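Local atomic coordinates of glutathione synthetase-like effector 30 (Gpa-GSS30-apo) (Globodera pallida, PDB entry 5OET), a protein that acts as an effector of a plant-parasitic nematode and resembles glutathione synthetase, the ATP-dependent ligase that joins gamma-glutamylcysteine to glycine. Residues P88-P93 and I454-V459; T225-A230 and T266-S271; F478-G483 and Y492-G497; M500-A505 and V518-Y523. All coordinates share one frame; numbering follows the deposited sequence.

Contact 1 of 4, residues P88-P93 and I454-V459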
loop_
_atom_site.group_PDB
_atom_site.type_symbol
_atom_site.label_atom_id
_atom_site.label_comp_id
_atom_site.label_asym_id
_atom_site.label_seq_id
_atom_site.Cartn_x
_atom_site.Cartn_y
_atom_site.Cartn_z
ATOM N N PRO A 88 -10.421 1.082 9.424
ATOM C CA PRO A 88 -11.164 -0.048 9.967
ATOM C C PRO A 88 -12.011 -0.772 8.901
ATOM O O PRO A 88 -12.601 -0.144 8.033
ATOM C CB PRO A 88 -12.036 0.598 11.047
ATOM C CG PRO A 88 -12.212 1.991 10.581
ATOM C CD PRO A 88 -10.871 2.348 10.011
ATOM N N LEU A 89 -12.049 -2.089 9.018
ATOM C CA LEU A 89 -12.553 -2.983 7.993
ATOM C C LEU A 89 -13.276 -4.165 8.627
ATOM O O LEU A 89 -13.039 -4.528 9.786
ATOM C CB LEU A 89 -11.394 -3.490 7.140
ATOM C CG LEU A 89 -10.235 -4.225 7.870
ATOM C CD1 LEU A 89 -10.373 -5.734 7.776
ATOM C CD2 LEU A 89 -8.862 -3.835 7.336
ATOM N N SER A 90 -14.187 -4.746 7.872
ATOM C CA SER A 90 -14.790 -5.994 8.267
ATOM C C SER A 90 -13.811 -7.060 7.800
ATOM O O SER A 90 -13.146 -6.876 6.763
ATOM C CB SER A 90 -16.147 -6.175 7.606
ATOM O OG SER A 90 -16.004 -6.154 6.203
ATOM N N LEU A 91 -13.706 -8.150 8.560
ATOM C CA LEU A 91 -12.741 -9.194 8.250
ATOM C C LEU A 91 -13.117 -9.934 6.965
ATOM O O LEU A 91 -12.240 -10.270 6.144
ATOM C CB LEU A 91 -12.633 -10.184 9.404
ATOM C CG LEU A 91 -11.532 -11.261 9.329
ATOM C CD1 LEU A 91 -10.146 -10.689 9.147
ATOM C CD2 LEU A 91 -11.538 -12.105 10.584
ATOM N N TYR A 92 -14.415 -10.171 6.800
ATOM C CA TYR A 92 -14.939 -10.922 5.689
ATOM C C TYR A 92 -16.021 -10.097 5.037
ATOM O O TYR A 92 -16.601 -9.201 5.674
ATOM C CB TYR A 92 -15.498 -12.273 6.170
ATOM C CG TYR A 92 -14.418 -13.274 6.518
ATOM C CD1 TYR A 92 -13.660 -13.871 5.517
ATOM C CD2 TYR A 92 -14.136 -13.602 7.853
ATOM C CE1 TYR A 92 -12.649 -14.767 5.821
ATOM C CE2 TYR A 92 -13.118 -14.514 8.177
ATOM C CZ TYR A 92 -12.372 -15.093 7.147
ATOM O OH TYR A 92 -11.368 -16.004 7.412
ATOM N N PRO A 93 -16.302 -10.378 3.758
ATOM C CA PRO A 93 -17.334 -9.605 3.085
ATOM C C PRO A 93 -18.700 -9.971 3.639
ATOM O O PRO A 93 -18.941 -11.128 3.950
ATOM C CB PRO A 93 -17.170 -9.985 1.608
ATOM C CG PRO A 93 -16.402 -11.250 1.590
ATOM C CD PRO A 93 -15.676 -11.382 2.885
ATOM N N ILE A 454 -26.772 -8.276 9.550
ATOM C CA ILE A 454 -25.936 -9.446 9.299
ATOM C C ILE A 454 -24.848 -9.497 10.372
ATOM O O ILE A 454 -24.686 -8.557 11.149
ATOM C CB ILE A 454 -25.368 -9.457 7.850
ATOM C CG1 ILE A 454 -24.459 -8.256 7.569
ATOM C CG2 ILE A 454 -26.500 -9.502 6.830
ATOM C CD1 ILE A 454 -23.001 -8.456 7.933
ATOM N N LYS A 455 -24.129 -10.613 10.412
ATOM C CA LYS A 455 -23.043 -10.854 11.363
ATOM C C LYS A 455 -21.697 -10.767 10.630
ATOM O O LYS A 455 -21.552 -11.272 9.512
ATOM C CB LYS A 455 -23.195 -12.240 11.999
ATOM C CG LYS A 455 -24.408 -12.429 12.917
ATOM C CD LYS A 455 -24.056 -12.276 14.403
ATOM C CE LYS A 455 -24.928 -13.162 15.315
ATOM N NZ LYS A 455 -26.140 -12.481 15.863
ATOM N N ASN A 456 -20.720 -10.124 11.263
ATOM C CA ASN A 456 -19.377 -10.016 10.722
ATOM C C ASN A 456 -18.414 -9.700 11.862
ATOM O O ASN A 456 -18.844 -9.503 13.022
ATOM C CB ASN A 456 -19.329 -8.921 9.649
ATOM C CG ASN A 456 -18.376 -9.253 8.505
ATOM O OD1 ASN A 456 -17.282 -9.768 8.736
ATOM N ND2 ASN A 456 -18.784 -8.972 7.278
ATOM N N HIS A 457 -17.124 -9.668 11.549
ATOM C CA HIS A 457 -16.101 -9.307 12.519
ATOM C C HIS A 457 -15.452 -7.982 12.126
ATOM O O HIS A 457 -15.185 -7.743 10.958
ATOM C CB HIS A 457 -15.043 -10.408 12.590
ATOM C CG HIS A 457 -15.621 -11.783 12.572
ATOM N ND1 HIS A 457 -16.272 -12.324 13.652
ATOM C CD2 HIS A 457 -15.667 -12.716 11.593
ATOM C CE1 HIS A 457 -16.702 -13.534 13.337
ATOM N NE2 HIS A 457 -16.360 -13.790 12.087
ATOM N N PHE A 458 -15.169 -7.137 13.107
ATOM C CA PHE A 458 -14.660 -5.776 12.873
ATOM C C PHE A 458 -13.212 -5.619 13.354
ATOM O O PHE A 458 -12.918 -5.868 14.511
ATOM C CB PHE A 458 -15.547 -4.791 13.636
ATOM C CG PHE A 458 -16.842 -4.442 12.953
ATOM C CD1 PHE A 458 -17.333 -5.149 11.852
ATOM C CD2 PHE A 458 -17.603 -3.367 13.458
ATOM C CE1 PHE A 458 -18.533 -4.764 11.256
ATOM C CE2 PHE A 458 -18.799 -2.989 12.859
ATOM C CZ PHE A 458 -19.266 -3.692 11.755
ATOM N N VAL A 459 -12.324 -5.187 12.472
ATOM C CA VAL A 459 -10.903 -5.069 12.782
ATOM C C VAL A 459 -10.535 -3.602 12.886
ATOM O O VAL A 459 -10.684 -2.875 11.921
ATOM C CB VAL A 459 -10.071 -5.704 11.666
ATOM C CG1 VAL A 459 -8.586 -5.682 12.012
ATOM C CG2 VAL A 459 -10.568 -7.110 11.423
#
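P88 brings its CA to 3.5 Å from V459 O in a CA-H...O contact, with its ring CB beside the same oxygen. L89 then forms an antiparallel hydrogen-bonded pair with V459. The bond from V459 N to L89 O is 2.9 Å long and nearly linear, whereas the return bond from L89 N is weak. Their side chains run side by side in the same direction, L89 CD1 resting 3.9 Å from V459 CB, and two branched aliphatic residues suit this buried face, where F200 packs on L89. S90 sits in the next, non-hydrogen-bonded pair, with F458; both side chains use the other face, and S90 CA lies obliquely by the F458 ring. These pairs join strand 83-90 to strand 454-459 within the large mixed sheet of the glutathione synthetase fold. L91 leaves the strand but still gives its N-H to H457 O at 2.8 Å. L91 CB packs against V459 CG2 and H457 CB, and the side chain also reaches L47 and A54 of helix 44-59. Y92 is held by N456, whose amide suits a turn with both a donor and an acceptor to satisfy. N456 ND2 reaches Y92 O at 2.7 Å, with the oxygen near the amide plane but the nitrogen 42° out of the carbonyl plane. N456 ND2 also bonds S94 OG, while N456 OD1 accepts H457 N on a lone pair and, weakly, Y92 N. The rings of Y92 and H457 meet edge to edge, Y92 CD2 lying 4.1 Å from H457 CD2; H457 ND1 is hydrogen-bonded to the backbone N of N468.

Contact 2 of 4, residues T225-A230 and T266-S271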
loop_
_atom_site.group_PDB
_atom_site.type_symbol
_atom_site.label_atom_id
_atom_site.label_comp_id
_atom_site.label_asym_id
_atom_site.label_seq_id
_atom_site.Cartn_x
_atom_site.Cartn_y
_atom_site.Cartn_z
ATOM N N THR A 225 -12.588 1.259 -9.277
ATOM C CA THR A 225 -13.120 2.610 -9.103
ATOM C C THR A 225 -12.017 3.673 -9.137
ATOM O O THR A 225 -12.275 4.812 -9.549
ATOM C CB THR A 225 -13.967 2.711 -7.819
ATOM O OG1 THR A 225 -15.196 2.029 -8.032
ATOM C CG2 THR A 225 -14.316 4.135 -7.475
ATOM N N ASP A 226 -10.806 3.321 -8.702
ATOM C CA ASP A 226 -9.643 4.217 -8.928
ATOM C C ASP A 226 -9.423 4.473 -10.427
ATOM O O ASP A 226 -9.247 5.615 -10.840
ATOM C CB ASP A 226 -8.342 3.741 -8.221
ATOM C CG ASP A 226 -7.941 2.300 -8.549
ATOM O OD1 ASP A 226 -8.655 1.584 -9.314
ATOM O OD2 ASP A 226 -6.891 1.883 -7.991
ATOM N N THR A 227 -9.492 3.408 -11.220
ATOM C CA THR A 227 -9.441 3.493 -12.673
ATOM C C THR A 227 -10.587 4.323 -13.252
ATOM O O THR A 227 -10.367 5.134 -14.139
ATOM C CB THR A 227 -9.466 2.076 -13.280
ATOM O OG1 THR A 227 -8.280 1.397 -12.870
ATOM C CG2 THR A 227 -9.551 2.081 -14.811
ATOM N N MET A 228 -11.804 4.096 -12.754
ATOM C CA MET A 228 -12.990 4.808 -13.218
ATOM C C MET A 228 -12.790 6.314 -13.165
ATOM O O MET A 228 -13.091 7.030 -14.137
ATOM C CB MET A 228 -14.181 4.459 -12.325
ATOM C CG MET A 228 -15.440 5.276 -12.586
ATOM S SD MET A 228 -16.516 5.463 -11.161
ATOM C CE MET A 228 -15.589 6.552 -10.095
ATOM N N ALA A 229 -12.337 6.783 -11.996
ATOM C CA ALA A 229 -12.065 8.196 -11.762
ATOM C C ALA A 229 -10.973 8.702 -12.722
ATOM O O ALA A 229 -11.144 9.724 -13.367
ATOM C CB ALA A 229 -11.665 8.428 -10.308
ATOM N N ALA A 230 -9.883 7.948 -12.829
ATOM C CA ALA A 230 -8.809 8.245 -13.762
ATOM C C ALA A 230 -9.305 8.372 -15.198
ATOM O O ALA A 230 -9.006 9.363 -15.859
ATOM C CB ALA A 230 -7.719 7.187 -13.670
ATOM N N THR A 266 -4.130 9.140 -9.424
ATOM C CA THR A 266 -3.058 9.495 -10.344
ATOM C C THR A 266 -2.183 8.307 -10.690
ATOM O O THR A 266 -1.614 8.272 -11.772
ATOM C CB THR A 266 -2.131 10.615 -9.815
ATOM O OG1 THR A 266 -1.381 10.141 -8.686
ATOM C CG2 THR A 266 -2.933 11.862 -9.446
ATOM N N HIS A 267 -2.064 7.338 -9.789
ATOM C CA HIS A 267 -1.287 6.127 -10.098
ATOM C C HIS A 267 -1.993 5.356 -11.209
ATOM O O HIS A 267 -1.333 4.764 -12.048
ATOM C CB HIS A 267 -1.051 5.234 -8.885
ATOM C CG HIS A 267 -0.427 5.937 -7.724
ATOM N ND1 HIS A 267 -0.591 5.512 -6.420
ATOM C CD2 HIS A 267 0.331 7.055 -7.661
ATOM C CE1 HIS A 267 0.051 6.333 -5.606
ATOM N NE2 HIS A 267 0.613 7.280 -6.334
ATOM N N GLN A 268 -3.323 5.405 -11.241
ATOM C CA GLN A 268 -4.069 4.817 -12.355
ATOM C C GLN A 268 -4.020 5.654 -13.638
ATOM O O GLN A 268 -3.966 5.103 -14.731
ATOM C CB GLN A 268 -5.518 4.527 -11.955
ATOM C CG GLN A 268 -5.665 3.377 -10.966
ATOM C CD GLN A 268 -5.075 2.087 -11.491
ATOM O OE1 GLN A 268 -5.418 1.635 -12.586
ATOM N NE2 GLN A 268 -4.151 1.508 -10.735
ATOM N N LEU A 269 -4.060 6.972 -13.504
ATOM C CA LEU A 269 -4.011 7.891 -14.657
ATOM C C LEU A 269 -2.719 7.737 -15.468
ATOM O O LEU A 269 -2.757 7.762 -16.686
ATOM C CB LEU A 269 -4.165 9.334 -14.186
ATOM C CG LEU A 269 -4.298 10.444 -15.221
ATOM C CD1 LEU A 269 -5.489 10.211 -16.133
ATOM C CD2 LEU A 269 -4.449 11.800 -14.538
ATOM N N GLU A 270 -1.594 7.555 -14.773
ATOM C CA GLU A 270 -0.292 7.258 -15.394
ATOM C C GLU A 270 -0.279 6.029 -16.293
ATOM O O GLU A 270 0.269 6.059 -17.374
ATOM C CB GLU A 270 0.745 7.011 -14.305
ATOM C CG GLU A 270 1.159 8.255 -13.541
ATOM C CD GLU A 270 1.792 7.948 -12.201
ATOM O OE1 GLU A 270 2.249 6.805 -11.990
ATOM O OE2 GLU A 270 1.860 8.865 -11.360
ATOM N N SER A 271 -0.850 4.933 -15.826
ATOM C CA SER A 271 -0.827 3.678 -16.571
ATOM C C SER A 271 -1.949 3.532 -17.628
ATOM O O SER A 271 -2.030 2.497 -18.270
ATOM C CB SER A 271 -0.902 2.523 -15.581
ATOM O OG SER A 271 -2.157 2.546 -14.922
#
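Q268 lies against three residues of helix 225-230, on successive parts of its chain. Its CB rests 3.9 Å from A230 CB, its CG passes 3.5 Å from D226 CG, and at the tip Q268 OE1 accepts a hydrogen bond from T227 OG1 at 2.9 Å. The chain has to fold to do this: after leaving the backbone it bends at chi2 (-58°), which turns the amide back alongside D226 and T227. There the amide stacks on the carboxylate of D226, the two planes 25° apart, and the threonine hydroxyl reaches its oxygen from above the carbonyl plane. Glutamine suits the place because it pairs a flexible aliphatic stem, for packing, with a polar end whose oxygen can accept the hydroxyl's hydrogen bond. T227 N donates to D226 OD1, which steadies the carboxylate against the amide of Q268; D226 OD2 has a long, weak ion pair with R199. A230 is the point of closest backbone approach. A methyl group is small enough to let the helices draw in, and A230 CB touches L269 CB at 4.2 Å, while L269 CD1 lies 3.6 Å from A230 O. The helix axes come within 8.1 Å and cross at -68°, so the contact is brief and confined to these few side chains. On its far side helix 225-240 sets M228 against F478 and C480 of strand 469-484. Helix 259-270 rests through T266 and L269 on strand 279-283, and outward it meets the second subunit, where E270 forms a salt bridge with R206 of that neighbouring chain.

Contact 3 of 4, residues F478-G483 and Y492-G497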
loop_
_atom_site.group_PDB
_atom_site.type_symbol
_atom_site.label_atom_id
_atom_site.label_comp_id
_atom_site.label_asym_id
_atom_site.label_seq_id
_atom_site.Cartn_x
_atom_site.Cartn_y
_atom_site.Cartn_z
ATOM N N PHE A 478 -20.851 3.872 -7.346
ATOM C CA PHE A 478 -20.184 4.953 -8.073
ATOM C C PHE A 478 -20.523 5.005 -9.557
ATOM O O PHE A 478 -20.593 3.980 -10.205
ATOM C CB PHE A 478 -18.667 4.786 -7.986
ATOM C CG PHE A 478 -18.118 4.957 -6.614
ATOM C CD1 PHE A 478 -17.766 6.213 -6.148
ATOM C CD2 PHE A 478 -17.930 3.858 -5.792
ATOM C CE1 PHE A 478 -17.235 6.382 -4.885
ATOM C CE2 PHE A 478 -17.412 4.019 -4.512
ATOM C CZ PHE A 478 -17.057 5.283 -4.056
ATOM N N GLY A 479 -20.673 6.213 -10.090
ATOM C CA GLY A 479 -20.699 6.444 -11.542
ATOM C C GLY A 479 -20.346 7.881 -11.911
ATOM O O GLY A 479 -20.651 8.809 -11.160
ATOM N N CYS A 480 -19.707 8.066 -13.064
ATOM C CA CYS A 480 -19.365 9.410 -13.540
ATOM C C CYS A 480 -19.886 9.702 -14.926
ATOM O O CYS A 480 -20.004 8.824 -15.755
ATOM C CB CYS A 480 -17.856 9.664 -13.559
ATOM S SG CYS A 480 -17.002 9.381 -12.015
ATOM N N LEU A 481 -20.111 10.988 -15.146
ATOM C CA LEU A 481 -20.512 11.579 -16.416
ATOM C C LEU A 481 -19.454 12.564 -16.886
ATOM O O LEU A 481 -18.707 13.138 -16.083
ATOM C CB LEU A 481 -21.762 12.432 -16.212
ATOM C CG LEU A 481 -23.132 11.871 -16.391
ATOM C CD1 LEU A 481 -24.155 13.002 -16.414
ATOM C CD2 LEU A 481 -23.125 11.098 -17.678
ATOM N N LEU A 482 -19.428 12.782 -18.192
ATOM C CA LEU A 482 -18.887 14.004 -18.759
ATOM C C LEU A 482 -19.958 14.598 -19.680
ATOM O O LEU A 482 -20.383 13.957 -20.663
ATOM C CB LEU A 482 -17.618 13.701 -19.520
ATOM C CG LEU A 482 -16.621 14.821 -19.545
ATOM C CD1 LEU A 482 -16.191 15.205 -18.137
ATOM C CD2 LEU A 482 -15.459 14.361 -20.412
ATOM N N GLY A 483 -20.406 15.804 -19.358
ATOM C CA GLY A 483 -21.565 16.367 -20.034
ATOM C C GLY A 483 -21.467 17.855 -20.210
ATOM O O GLY A 483 -20.706 18.514 -19.498
ATOM N N TYR A 492 -19.756 11.207 -22.337
ATOM C CA TYR A 492 -19.032 10.114 -21.745
ATOM C C TYR A 492 -19.744 9.602 -20.492
ATOM O O TYR A 492 -20.088 10.402 -19.608
ATOM C CB TYR A 492 -17.623 10.581 -21.413
ATOM C CG TYR A 492 -16.780 9.504 -20.818
ATOM C CD1 TYR A 492 -16.258 8.508 -21.617
ATOM C CD2 TYR A 492 -16.523 9.468 -19.441
ATOM C CE1 TYR A 492 -15.479 7.502 -21.088
ATOM C CE2 TYR A 492 -15.748 8.456 -18.890
ATOM C CZ TYR A 492 -15.225 7.474 -19.723
ATOM O OH TYR A 492 -14.446 6.454 -19.209
ATOM N N PHE A 493 -19.986 8.283 -20.447
ATOM C CA PHE A 493 -20.377 7.569 -19.220
ATOM C C PHE A 493 -19.239 6.645 -18.777
ATOM O O PHE A 493 -18.820 5.777 -19.546
ATOM C CB PHE A 493 -21.617 6.706 -19.446
ATOM C CG PHE A 493 -22.883 7.483 -19.719
ATOM C CD1 PHE A 493 -23.667 7.956 -18.671
ATOM C CD2 PHE A 493 -23.329 7.683 -21.026
ATOM C CE1 PHE A 493 -24.833 8.647 -18.912
ATOM C CE2 PHE A 493 -24.507 8.370 -21.276
ATOM C CZ PHE A 493 -25.256 8.853 -20.212
ATOM N N SER A 494 -18.763 6.813 -17.544
ATOM C CA SER A 494 -17.714 5.957 -16.985
ATOM C C SER A 494 -18.266 4.591 -16.645
ATOM O O SER A 494 -19.476 4.409 -16.621
ATOM C CB SER A 494 -17.133 6.576 -15.710
ATOM O OG SER A 494 -18.031 6.464 -14.618
ATOM N N ARG A 495 -17.375 3.643 -16.369
ATOM C CA ARG A 495 -17.766 2.357 -15.778
ATOM C C ARG A 495 -18.408 2.638 -14.415
ATOM O O ARG A 495 -18.189 3.705 -13.829
ATOM C CB ARG A 495 -16.562 1.426 -15.610
ATOM C CG ARG A 495 -15.530 1.920 -14.595
ATOM C CD ARG A 495 -14.434 0.904 -14.277
ATOM N NE ARG A 495 -13.335 0.898 -15.261
ATOM C CZ ARG A 495 -13.079 -0.073 -16.146
ATOM N NH1 ARG A 495 -13.827 -1.181 -16.214
ATOM N NH2 ARG A 495 -12.047 0.065 -16.978
ATOM N N THR A 496 -19.215 1.704 -13.931
ATOM C CA THR A 496 -19.747 1.780 -12.579
ATOM C C THR A 496 -18.771 1.168 -11.605
ATOM O O THR A 496 -17.919 0.358 -11.982
ATOM C CB THR A 496 -21.071 1.042 -12.430
ATOM O OG1 THR A 496 -20.993 -0.177 -13.172
ATOM C CG2 THR A 496 -22.206 1.918 -12.930
ATOM N N GLY A 497 -18.901 1.593 -10.353
ATOM C CA GLY A 497 -18.140 1.054 -9.234
ATOM C C GLY A 497 -19.047 0.819 -8.044
ATOM O O GLY A 497 -20.214 1.225 -8.062
#
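S494 faces C480 across a slip in the pairing of these two antiparallel strands, and its side chain fills in for a backbone oxygen. S494 CB lies 3.6 Å from C480 O and close to C480 CB. Beyond it, S494 OG accepts the C480 N-H at 2.8 Å and donates to R495 O at 2.9 Å. A chi1 of 74° sets the hydroxyl between its own backbone N and carbonyl carbon, where it can bridge C480 N and R495 O. Serine fits because so short a side chain can both give and take a bond; the partner bond, from S494 N to C480 O, is nearly straight at 173°. On one flank the pairing is regular: L482 N bonds Y492 O at 2.8 Å, and the CB atoms of L482 and Y492 touch. L481 and F493, on the opposite face, run alongside each other, with L481 CD2 packed obliquely on F493 CD1 and CE1. On the other flank, one residue out of step, F478 pairs with G497. With no side chain, G497 accommodates F478, whose ring meets G497 C with its edge. The strands form the hairpin of 469-484 and 490-504. Helix 98-119 lies over L481 and F493, and helix 225-240 over S494 and C480. C480 is also tied by a disulfide to C164 of strand 160-173, the next strand in the sheet, while R495 makes a salt bridge with E231.

Contact 4 of 4, residues M500-A505 and V518-Y523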
loop_
_atom_site.group_PDB
_atom_site.type_symbol
_atom_site.label_atom_id
_atom_site.label_comp_id
_atom_site.label_asym_id
_atom_site.label_seq_id
_atom_site.Cartn_x
_atom_site.Cartn_y
_atom_site.Cartn_z
ATOM N N MET A 500 -18.989 -0.706 0.101
ATOM C CA MET A 500 -19.931 -0.998 1.174
ATOM C C MET A 500 -19.375 -0.500 2.485
ATOM O O MET A 500 -18.170 -0.417 2.660
ATOM C CB MET A 500 -20.200 -2.492 1.214
ATOM C CG MET A 500 -21.306 -2.951 2.134
ATOM S SD MET A 500 -21.875 -4.620 1.696
ATOM C CE MET A 500 -22.983 -4.185 0.380
ATOM N N LYS A 501 -20.263 -0.125 3.383
ATOM C CA LYS A 501 -19.880 0.301 4.720
ATOM C C LYS A 501 -20.853 -0.331 5.686
ATOM O O LYS A 501 -22.036 -0.278 5.456
ATOM C CB LYS A 501 -19.912 1.832 4.842
ATOM C CG LYS A 501 -18.741 2.554 4.198
ATOM C CD LYS A 501 -17.639 2.969 5.179
ATOM C CE LYS A 501 -17.870 4.355 5.779
ATOM N NZ LYS A 501 -16.758 4.768 6.684
ATOM N N SER A 502 -20.334 -0.952 6.740
ATOM C CA SER A 502 -21.147 -1.558 7.788
ATOM C C SER A 502 -20.993 -0.769 9.067
ATOM O O SER A 502 -19.894 -0.336 9.389
ATOM C CB SER A 502 -20.711 -2.986 8.038
ATOM O OG SER A 502 -20.991 -3.778 6.911
ATOM N N LYS A 503 -22.107 -0.582 9.775
ATOM C CA LYS A 503 -22.112 0.019 11.103
ATOM C C LYS A 503 -22.706 -0.976 12.063
ATOM O O LYS A 503 -23.360 -1.900 11.612
ATOM C CB LYS A 503 -22.899 1.335 11.127
ATOM C CG LYS A 503 -24.368 1.238 10.757
ATOM C CD LYS A 503 -25.159 2.392 11.382
ATOM C CE LYS A 503 -26.580 2.494 10.863
ATOM N NZ LYS A 503 -26.626 2.541 9.369
ATOM N N LEU A 504 -22.461 -0.810 13.363
ATOM C CA LEU A 504 -23.180 -1.563 14.391
ATOM C C LEU A 504 -24.682 -1.343 14.324
ATOM O O LEU A 504 -25.136 -0.229 14.059
ATOM C CB LEU A 504 -22.767 -1.121 15.785
ATOM C CG LEU A 504 -21.383 -1.444 16.310
ATOM C CD1 LEU A 504 -21.351 -1.047 17.783
ATOM C CD2 LEU A 504 -21.031 -2.914 16.124
ATOM N N ALA A 505 -25.431 -2.412 14.579
ATOM C CA ALA A 505 -26.849 -2.332 14.872
ATOM C C ALA A 505 -27.044 -2.272 16.397
ATOM O O ALA A 505 -27.962 -1.620 16.902
ATOM C CB ALA A 505 -27.551 -3.537 14.281
ATOM N N VAL A 518 -17.330 0.996 9.238
ATOM C CA VAL A 518 -16.258 0.105 8.842
ATOM C C VAL A 518 -16.356 -0.154 7.333
ATOM O O VAL A 518 -17.431 -0.269 6.795
ATOM C CB VAL A 518 -16.363 -1.184 9.703
ATOM C CG1 VAL A 518 -16.182 -2.472 8.910
ATOM C CG2 VAL A 518 -15.385 -1.135 10.851
ATOM N N TYR A 519 -15.236 -0.245 6.643
ATOM C CA TYR A 519 -15.287 -0.537 5.223
ATOM C C TYR A 519 -15.564 -1.994 5.056
ATOM O O TYR A 519 -15.108 -2.809 5.825
ATOM C CB TYR A 519 -13.986 -0.173 4.528
ATOM C CG TYR A 519 -13.831 1.298 4.428
ATOM C CD1 TYR A 519 -14.399 2.020 3.361
ATOM C CD2 TYR A 519 -13.151 2.003 5.427
ATOM C CE1 TYR A 519 -14.269 3.400 3.291
ATOM C CE2 TYR A 519 -13.019 3.375 5.371
ATOM C CZ TYR A 519 -13.586 4.063 4.306
ATOM O OH TYR A 519 -13.433 5.405 4.310
ATOM N N ASP A 520 -16.298 -2.317 4.020
ATOM C CA ASP A 520 -16.766 -3.662 3.820
ATOM C C ASP A 520 -16.824 -3.891 2.316
ATOM O O ASP A 520 -16.533 -2.990 1.553
ATOM C CB ASP A 520 -18.148 -3.791 4.472
ATOM C CG ASP A 520 -18.510 -5.220 4.818
ATOM O OD1 ASP A 520 -17.996 -6.153 4.150
ATOM O OD2 ASP A 520 -19.317 -5.422 5.763
ATOM N N SER A 521 -17.165 -5.089 1.891
ATOM C CA SER A 521 -17.490 -5.327 0.491
ATOM C C SER A 521 -18.546 -6.450 0.385
ATOM O O SER A 521 -18.615 -7.320 1.242
ATOM C CB SER A 521 -16.219 -5.642 -0.316
ATOM O OG SER A 521 -15.779 -6.957 -0.077
ATOM N N PRO A 522 -19.385 -6.413 -0.658
ATOM C CA PRO A 522 -20.512 -7.319 -0.676
ATOM C C PRO A 522 -20.107 -8.717 -1.104
ATOM O O PRO A 522 -19.211 -8.864 -1.942
ATOM C CB PRO A 522 -21.435 -6.690 -1.716
ATOM C CG PRO A 522 -20.489 -6.093 -2.688
ATOM C CD PRO A 522 -19.309 -5.623 -1.891
ATOM N N TYR A 523 -20.730 -9.723 -0.487
ATOM C CA TYR A 523 -20.709 -11.091 -0.987
ATOM C C TYR A 523 -22.134 -11.408 -1.458
ATOM O O TYR A 523 -23.061 -11.460 -0.656
ATOM C CB TYR A 523 -20.249 -12.077 0.093
ATOM C CG TYR A 523 -19.916 -13.453 -0.442
ATOM C CD1 TYR A 523 -20.911 -14.423 -0.609
ATOM C CD2 TYR A 523 -18.604 -13.789 -0.786
ATOM C CE1 TYR A 523 -20.604 -15.691 -1.085
ATOM C CE2 TYR A 523 -18.293 -15.048 -1.279
ATOM C CZ TYR A 523 -19.292 -15.997 -1.431
ATOM O OH TYR A 523 -18.974 -17.251 -1.910
#
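S502 and V518 form an antiparallel hydrogen-bonded pair, in which S502 N donates to V518 O at 3.0 Å and the reverse bond is weak. Next along, K501 and Y519 form a non-hydrogen-bonded pair, and D520 N then reaches M500 O at 3.0 Å. The strand axes approach to 4.4 Å at an angle of 135°, some way from strictly antiparallel. K501 folds over one face of the Y519 ring. Its chain bends at chi2 and chi3, bringing CD to 4.0 Å from the centroid of the Y519 ring as a CH-pi contact and NZ to 4.4 Å from the same centroid as a cation-pi contact; NZ is also bound by S517. Lysine suits this, having both a long aliphatic stem and a charge to set over the ring. On the other face S502 OG donates to D520 OD2 at 2.6 Å, meeting the anti lone pair of that oxygen, and S94 OG bonds the same atom. D520 OD1 takes the N-H of S521, so both carboxylate oxygens are engaged in this buried spot. M500 runs beside D520 and ends on P522, with M500 CE 3.6 Å from P522 CB, a flexible thioether against a rigid ring. Strand 517-524 thus continues the large mixed sheet of the eukaryotic glutathione synthetase fold, with 490-504 as its antiparallel partner and 94-96 as a further, parallel one.

Overall arrangement
Along the chain, contact 2 is nested inside the long loop closed by contact 1, and contacts 3 and 4 follow in turn. Contacts 1, 3 and 4 belong to the same large mixed sheet: strand 490-504 serves contact 3 with its first half and contact 4 with its second, their centres 24 Å apart. Contacts 1 and 4 lie side by side, centres about 7 Å apart, so strand 83-90, early in the chain, is joined there to the C-terminal strands. Contact 2 is the helical one; it sits against contact 3, centres 13 Å apart, where T225 packs on G497. Helix 225-240 thus connects the sheet to helix 259-270 and, through it, to the subunit interface.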